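Local coordinates for amide synthase (Vibrio cholerae, PDB 1L5A), which is a nonribosomal peptide synthetase condensation enzyme of vibriobactin biosynthesis that probably joins its substrates through an amide bond, at residues 98-110 against 119-131. Sequence-based numbering, arbitrary orientation.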
ATOM      1  N   SER A  98      24.115 -35.457  -0.014  1.00 81.91           N
ATOM      2  CA  SER A  98      23.290 -34.273  -0.183  1.00 83.86           C
ATOM      3  C   SER A  98      22.496 -34.204  -1.486  1.00 84.26           C
ATOM      4  O   SER A  98      22.443 -33.148  -2.126  1.00 84.56           O
ATOM      5  CB  SER A  98      24.151 -33.009  -0.029  1.00 84.02           C
ATOM      6  OG  SER A  98      25.318 -33.057  -0.828  1.00 82.57           O
ATOM      7  N   THR A  99      21.880 -35.322  -1.875  1.00 79.16           N
ATOM      8  CA  THR A  99      21.066 -35.349  -3.087  1.00 73.93           C
ATOM      9  C   THR A  99      19.853 -34.465  -2.815  1.00 69.50           C
ATOM     10  O   THR A  99      19.592 -34.105  -1.672  1.00 69.96           O
ATOM     11  CB  THR A  99      20.578 -36.766  -3.416  1.00 76.76           C
ATOM     12  OG1 THR A  99      21.709 -37.626  -3.614  1.00 80.16           O
ATOM     13  CG2 THR A  99      19.706 -36.751  -4.678  1.00 76.17           C
ATOM     14  N   LEU A 100      19.116 -34.105  -3.856  1.00 62.76           N
ATOM     15  CA  LEU A 100      17.953 -33.259  -3.670  1.00 54.04           C
ATOM     16  C   LEU A 100      16.697 -33.935  -4.150  1.00 54.08           C
ATOM     17  O   LEU A 100      15.608 -33.627  -3.672  1.00 65.64           O
ATOM     18  CB  LEU A 100      18.117 -31.935  -4.424  1.00 48.29           C
ATOM     19  CG  LEU A 100      18.806 -30.760  -3.734  1.00 43.27           C
ATOM     20  CD1 LEU A 100      18.673 -29.528  -4.606  1.00 37.61           C
ATOM     21  CD2 LEU A 100      18.172 -30.502  -2.389  1.00 35.55           C
ATOM     22  N   ILE A 101      16.836 -34.846  -5.106  1.00 50.97           N
ATOM     23  CA  ILE A 101      15.668 -35.530  -5.643  1.00 45.94           C
ATOM     24  C   ILE A 101      15.021 -36.441  -4.600  1.00 42.59           C
ATOM     25  O   ILE A 101      15.695 -37.210  -3.923  1.00 36.99           O
ATOM     26  CB  ILE A 101      16.009 -36.395  -6.900  1.00 46.42           C
ATOM     27  CG1 ILE A 101      16.795 -35.576  -7.922  1.00 45.61           C
ATOM     28  CG2 ILE A 101      14.710 -36.889  -7.570  1.00 38.82           C
ATOM     29  CD1 ILE A 101      15.986 -34.501  -8.599  1.00 56.44           C
ATOM     30  N   ASP A 102      13.709 -36.318  -4.474  1.00 40.83           N
ATOM     31  CA  ASP A 102      12.927 -37.130  -3.561  1.00 45.75           C
ATOM     32  C   ASP A 102      13.544 -37.406  -2.182  1.00 44.62           C
ATOM     33  O   ASP A 102      13.267 -38.441  -1.582  1.00 47.12           O
ATOM     34  CB  ASP A 102      12.600 -38.448  -4.263  1.00 45.74           C
ATOM     35  CG  ASP A 102      11.978 -38.230  -5.636  1.00 53.98           C
ATOM     36  OD1 ASP A 102      10.884 -37.619  -5.734  1.00 45.05           O
ATOM     37  OD2 ASP A 102      12.597 -38.665  -6.630  1.00 61.20           O
ATOM     38  N   ALA A 103      14.355 -36.486  -1.666  1.00 39.65           N
ATOM     39  CA  ALA A 103      14.970 -36.690  -0.360  1.00 40.60           C
ATOM     40  C   ALA A 103      14.652 -35.579   0.665  1.00 44.69           C
ATOM     41  O   ALA A 103      14.202 -34.489   0.314  1.00 43.92           O
ATOM     42  CB  ALA A 103      16.473 -36.832  -0.526  1.00 45.17           C
ATOM     43  N   PRO A 104      14.880 -35.854   1.953  1.00 41.37           N
ATOM     44  CA  PRO A 104      14.593 -34.833   2.961  1.00 35.36           C
ATOM     45  C   PRO A 104      15.617 -33.725   2.815  1.00 39.80           C
ATOM     46  O   PRO A 104      16.810 -33.998   2.714  1.00 42.87           O
ATOM     47  CB  PRO A 104      14.771 -35.578   4.292  1.00 31.39           C
ATOM     48  CG  PRO A 104      14.714 -37.057   3.913  1.00 24.79           C
ATOM     49  CD  PRO A 104      15.371 -37.096   2.572  1.00 34.20           C
ATOM     50  N   ILE A 105      15.158 -32.479   2.843  1.00 40.20           N
ATOM     51  CA  ILE A 105      16.058 -31.348   2.704  1.00 34.73           C
ATOM     52  C   ILE A 105      16.689 -30.925   4.016  1.00 29.77           C
ATOM     53  O   ILE A 105      17.687 -30.216   4.020  1.00 34.76           O
ATOM     54  CB  ILE A 105      15.335 -30.129   2.092  1.00 39.19           C
ATOM     55  CG1 ILE A 105      14.581 -30.543   0.830  1.00 44.83           C
ATOM     56  CG2 ILE A 105      16.334 -29.066   1.709  1.00 39.07           C
ATOM     57  CD1 ILE A 105      15.445 -31.060  -0.276  1.00 49.00           C
ATOM     58  N   THR A 106      16.123 -31.326   5.143  1.00 26.30           N
ATOM     59  CA  THR A 106      16.748 -30.913   6.397  1.00 31.30           C
ATOM     60  C   THR A 106      17.086 -32.084   7.306  1.00 27.37           C
ATOM     61  O   THR A 106      16.677 -33.207   7.064  1.00 32.99           O
ATOM     62  CB  THR A 106      15.867 -29.918   7.189  1.00 33.94           C
ATOM     63  OG1 THR A 106      14.817 -30.627   7.862  1.00 29.13           O
ATOM     64  CG2 THR A 106      15.271 -28.877   6.250  1.00 37.08           C
ATOM     65  N   SER A 107      17.843 -31.801   8.356  1.00 29.29           N
ATOM     66  CA  SER A 107      18.238 -32.805   9.329  1.00 28.43           C
ATOM     67  C   SER A 107      18.236 -32.137  10.701  1.00 26.15           C
ATOM     68  O   SER A 107      18.607 -30.964  10.829  1.00 26.56           O
ATOM     69  CB  SER A 107      19.638 -33.342   8.990  1.00 31.67           C
ATOM     70  OG  SER A 107      20.000 -34.441   9.811  1.00 34.21           O
ATOM     71  N   HIS A 108      17.822 -32.877  11.725  1.00 23.35           N
ATOM     72  CA  HIS A 108      17.773 -32.342  13.082  1.00 24.98           C
ATOM     73  C   HIS A 108      18.306 -33.369  14.062  1.00 29.36           C
ATOM     74  O   HIS A 108      17.757 -34.463  14.213  1.00 26.80           O
ATOM     75  CB  HIS A 108      16.327 -31.954  13.426  1.00 19.75           C
ATOM     76  CG  HIS A 108      15.699 -31.090  12.385  1.00 26.42           C
ATOM     77  ND1 HIS A 108      15.882 -29.723  12.346  1.00 23.67           N
ATOM     78  CD2 HIS A 108      15.026 -31.412  11.252  1.00 27.69           C
ATOM     79  CE1 HIS A 108      15.357 -29.244  11.231  1.00 30.96           C
ATOM     80  NE2 HIS A 108      14.833 -30.249  10.549  1.00 27.46           N
ATOM     81  N   GLN A 109      19.387 -33.020  14.740  1.00 29.39           N
ATOM     82  CA  GLN A 109      19.970 -33.950  15.678  1.00 30.38           C
ATOM     83  C   GLN A 109      20.140 -33.266  17.032  1.00 34.79           C
ATOM     84  O   GLN A 109      20.498 -32.097  17.087  1.00 34.82           O
ATOM     85  CB  GLN A 109      21.328 -34.409  15.144  1.00 32.43           C
ATOM     86  CG  GLN A 109      21.318 -35.056  13.747  1.00 28.82           C
ATOM     87  CD  GLN A 109      22.744 -35.148  13.122  1.00 41.12           C
ATOM     88  OE1 GLN A 109      23.770 -35.118  13.833  1.00 26.63           O
ATOM     89  NE2 GLN A 109      22.799 -35.269  11.790  1.00 39.11           N
ATOM     90  N   VAL A 110      19.867 -33.983  18.122  1.00 34.22           N
ATOM     91  CA  VAL A 110      20.039 -33.417  19.456  1.00 30.01           C
ATOM     92  C   VAL A 110      20.877 -34.359  20.304  1.00 32.46           C
ATOM     93  O   VAL A 110      20.674 -35.566  20.276  1.00 31.19           O
ATOM     94  CB  VAL A 110      18.694 -33.217  20.190  1.00 32.90           C
ATOM     95  CG1 VAL A 110      18.942 -32.520  21.521  1.00 23.84           C
ATOM     96  CG2 VAL A 110      17.743 -32.394  19.347  1.00 34.10           C
ATOM     97  N   LEU A 119      23.813 -30.471  22.727  1.00 31.01           N
ATOM     98  CA  LEU A 119      24.253 -30.057  21.407  1.00 29.15           C
ATOM     99  C   LEU A 119      23.135 -30.235  20.400  1.00 30.02           C
ATOM    100  O   LEU A 119      22.662 -31.348  20.194  1.00 29.86           O
ATOM    101  CB  LEU A 119      25.456 -30.879  20.955  1.00 29.20           C
ATOM    102  CG  LEU A 119      26.135 -30.326  19.707  1.00 26.98           C
ATOM    103  CD1 LEU A 119      26.594 -28.910  19.994  1.00 27.75           C
ATOM    104  CD2 LEU A 119      27.312 -31.206  19.315  1.00 35.59           C
ATOM    105  N   ILE A 120      22.713 -29.132  19.789  1.00 26.10           N
ATOM    106  CA  ILE A 120      21.666 -29.152  18.776  1.00 27.26           C
ATOM    107  C   ILE A 120      22.282 -28.855  17.421  1.00 30.46           C
ATOM    108  O   ILE A 120      23.005 -27.868  17.253  1.00 32.60           O
ATOM    109  CB  ILE A 120      20.614 -28.075  19.021  1.00 31.25           C
ATOM    110  CG1 ILE A 120      19.819 -28.396  20.278  1.00 32.97           C
ATOM    111  CG2 ILE A 120      19.689 -27.988  17.826  1.00 21.38           C
ATOM    112  CD1 ILE A 120      19.104 -27.196  20.835  1.00 32.72           C
ATOM    113  N   TYR A 121      21.975 -29.705  16.458  1.00 24.81           N
ATOM    114  CA  TYR A 121      22.487 -29.559  15.115  1.00 30.26           C
ATOM    115  C   TYR A 121      21.317 -29.446  14.146  1.00 32.78           C
ATOM    116  O   TYR A 121      20.452 -30.326  14.078  1.00 33.14           O
ATOM    117  CB  TYR A 121      23.362 -30.772  14.747  1.00 25.26           C
ATOM    118  CG  TYR A 121      23.773 -30.832  13.296  1.00 27.32           C
ATOM    119  CD1 TYR A 121      24.718 -29.938  12.765  1.00 33.36           C
ATOM    120  CD2 TYR A 121      23.218 -31.779  12.446  1.00 31.16           C
ATOM    121  CE1 TYR A 121      25.099 -30.000  11.405  1.00 31.09           C
ATOM    122  CE2 TYR A 121      23.587 -31.852  11.093  1.00 36.24           C
ATOM    123  CZ  TYR A 121      24.525 -30.965  10.582  1.00 39.37           C
ATOM    124  OH  TYR A 121      24.875 -31.066   9.253  1.00 38.20           O
ATOM    125  N   THR A 122      21.309 -28.356  13.390  1.00 30.89           N
ATOM    126  CA  THR A 122      20.268 -28.098  12.408  1.00 29.59           C
ATOM    127  C   THR A 122      20.900 -27.923  11.035  1.00 29.60           C
ATOM    128  O   THR A 122      21.837 -27.157  10.886  1.00 32.80           O
ATOM    129  CB  THR A 122      19.537 -26.813  12.761  1.00 22.66           C
ATOM    130  OG1 THR A 122      19.011 -26.936  14.083  1.00 33.50           O
ATOM    131  CG2 THR A 122      18.405 -26.542  11.771  1.00 15.35           C
ATOM    132  N   ARG A 123      20.393 -28.626  10.036  1.00 26.00           N
ATOM    133  CA  ARG A 123      20.922 -28.488   8.692  1.00 29.91           C
ATOM    134  C   ARG A 123      19.834 -28.444   7.652  1.00 28.88           C
ATOM    135  O   ARG A 123      18.868 -29.204   7.704  1.00 24.28           O
ATOM    136  CB  ARG A 123      21.828 -29.643   8.313  1.00 34.37           C
ATOM    137  CG  ARG A 123      22.021 -29.738   6.795  1.00 31.02           C
ATOM    138  CD  ARG A 123      22.073 -31.167   6.337  1.00 34.32           C
ATOM    139  NE  ARG A 123      20.902 -31.519   5.549  1.00 41.33           N
ATOM    140  CZ  ARG A 123      20.527 -32.763   5.281  1.00 47.61           C
ATOM    141  NH1 ARG A 123      21.233 -33.791   5.741  1.00 47.97           N
ATOM    142  NH2 ARG A 123      19.434 -32.980   4.562  1.00 54.99           N
ATOM    143  N   ALA A 124      20.036 -27.581   6.669  1.00 26.93           N
ATOM    144  CA  ALA A 124      19.090 -27.441   5.582  1.00 28.09           C
ATOM    145  C   ALA A 124      19.851 -27.072   4.324  1.00 25.16           C
ATOM    146  O   ALA A 124      21.025 -26.761   4.362  1.00 34.41           O
ATOM    147  CB  ALA A 124      18.079 -26.343   5.924  1.00 22.76           C
ATOM    148  N   HIS A 125      19.181 -27.132   3.193  1.00 34.88           N
ATOM    149  CA  HIS A 125      19.801 -26.721   1.948  1.00 30.46           C
ATOM    150  C   HIS A 125      19.371 -25.266   1.716  1.00 33.51           C
ATOM    151  O   HIS A 125      18.244 -24.876   2.030  1.00 35.09           O
ATOM    152  CB  HIS A 125      19.320 -27.603   0.810  1.00 23.94           C
ATOM    153  CG  HIS A 125      20.033 -27.357  -0.472  1.00 35.38           C
ATOM    154  ND1 HIS A 125      19.785 -26.254  -1.258  1.00 36.06           N
ATOM    155  CD2 HIS A 125      21.007 -28.059  -1.098  1.00 30.89           C
ATOM    156  CE1 HIS A 125      20.576 -26.288  -2.316  1.00 40.73           C
ATOM    157  NE2 HIS A 125      21.328 -27.372  -2.242  1.00 41.75           N
ATOM    158  N   HIS A 126      20.267 -24.459   1.174  1.00 32.80           N
ATOM    159  CA  HIS A 126      19.947 -23.066   0.917  1.00 38.57           C
ATOM    160  C   HIS A 126      18.669 -22.853   0.093  1.00 37.18           C
ATOM    161  O   HIS A 126      18.115 -21.756   0.071  1.00 40.38           O
ATOM    162  CB  HIS A 126      21.117 -22.418   0.199  1.00 44.85           C
ATOM    163  CG  HIS A 126      21.670 -21.232   0.908  1.00 57.27           C
ATOM    164  ND1 HIS A 126      21.081 -19.987   0.841  1.00 64.83           N
ATOM    165  CD2 HIS A 126      22.742 -21.105   1.726  1.00 57.10           C
ATOM    166  CE1 HIS A 126      21.768 -19.143   1.589  1.00 70.47           C
ATOM    167  NE2 HIS A 126      22.779 -19.797   2.137  1.00 74.90           N
ATOM    168  N   ILE A 127      18.208 -23.900  -0.584  1.00 32.41           N
ATOM    169  CA  ILE A 127      17.032 -23.802  -1.428  1.00 26.62           C
ATOM    170  C   ILE A 127      15.707 -23.714  -0.654  1.00 30.64           C
ATOM    171  O   ILE A 127      14.665 -23.425  -1.249  1.00 32.90           O
ATOM    172  CB  ILE A 127      16.995 -24.981  -2.443  1.00 24.34           C
ATOM    173  CG1 ILE A 127      16.083 -24.642  -3.613  1.00 18.79           C
ATOM    174  CG2 ILE A 127      16.469 -26.250  -1.783  1.00 16.92           C
ATOM    175  CD1 ILE A 127      16.251 -25.600  -4.738  1.00  9.68           C
ATOM    176  N   VAL A 128      15.736 -23.978   0.652  1.00 24.48           N
ATOM    177  CA  VAL A 128      14.523 -23.851   1.473  1.00 26.67           C
ATOM    178  C   VAL A 128      14.761 -22.982   2.713  1.00 28.64           C
ATOM    179  O   VAL A 128      13.859 -22.810   3.533  1.00 34.17           O
ATOM    180  CB  VAL A 128      13.957 -25.213   1.961  1.00 21.03           C
ATOM    181  CG1 VAL A 128      13.524 -26.069   0.762  1.00 14.42           C
ATOM    182  CG2 VAL A 128      14.985 -25.910   2.821  1.00 22.46           C
ATOM    183  N   LEU A 129      15.956 -22.408   2.827  1.00 23.09           N
ATOM    184  CA  LEU A 129      16.283 -21.587   3.975  1.00 23.70           C
ATOM    185  C   LEU A 129      17.493 -20.671   3.752  1.00 27.47           C
ATOM    186  O   LEU A 129      18.501 -21.100   3.183  1.00 22.86           O
ATOM    187  CB  LEU A 129      16.573 -22.491   5.183  1.00 16.64           C
ATOM    188  CG  LEU A 129      16.472 -21.802   6.555  1.00 26.42           C
ATOM    189  CD1 LEU A 129      14.982 -21.554   6.881  1.00 14.46           C
ATOM    190  CD2 LEU A 129      17.133 -22.680   7.648  1.00 27.17           C
ATOM    191  N   ASP A 130      17.382 -19.416   4.197  1.00 19.40           N
ATOM    192  CA  ASP A 130      18.485 -18.465   4.117  1.00 17.47           C
ATOM    193  C   ASP A 130      18.888 -18.099   5.543  1.00 24.66           C
ATOM    194  O   ASP A 130      18.426 -18.717   6.498  1.00 24.18           O
ATOM    195  CB  ASP A 130      18.112 -17.196   3.328  1.00 20.13           C
ATOM    196  CG  ASP A 130      16.801 -16.552   3.794  1.00 33.56           C
ATOM    197  OD1 ASP A 130      16.526 -16.532   5.024  1.00 31.55           O
ATOM    198  OD2 ASP A 130      16.052 -16.043   2.916  1.00 27.75           O
ATOM    199  N   GLY A 131      19.729 -17.088   5.699  1.00 20.14           N
ATOM    200  CA  GLY A 131      20.166 -16.732   7.036  1.00 19.70           C
ATOM    201  C   GLY A 131      19.055 -16.309   7.959  1.00 24.55           C
ATOM    202  O   GLY A 131      18.925 -16.800   9.082  1.00 32.43           O
TER
HETATM  203  O   HOH W   1      17.364 -29.253  14.234  1.00 22.59           O
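Ser-107 and Arg-123 form a hydrogen-bonded antiparallel pair, as do Gln-109 and Tyr-121, each joined by two backbone N-H...O bonds. On their shared face, the extended Gln-109 side chain runs beside the Tyr-121 ring, CD 3.5 Å from CD2, with amide and ring planes 51° apart; Gln-109 OE1 is hydrogen-bonded to Tyr-111 OH. Arg-123, long and bent at chi2 and chi3, brings its guanidinium edge to the loop before Ser-107, where NH2 donates a weak bond to Ile-105 O (3.3 Å), and still reaches Asp-93. Small Ser-107 lets the flat group pass over its CB, 3.6 Å from NH1. In that loop, branched, apolar Ile-105 turns CG2 anti to its backbone N, against His-125 CB and, at 3.6 Å, Val-128 CG2. Leu-100 CD2 makes a CH-pi contact over the His-125 ring face, while His-125 ND1 accepts the Ile-127 N-H (2.9 Å) in the ring plane, which helps fix the imidazole's rotation. His-125 to Gly-131 spell the HHxxxDG signature of condensation domains. In the second shell, Asp-93 takes a salt bridge from Arg-123 NH1 and a hydrogen bond with Tyr-121 OH. Strands 72-75 and 22-30 flank this hairpin in the sheet; helix 131-150 packs on Ile-120 and Thr-122, and helix 6-14 on Leu-100 and Ile-127.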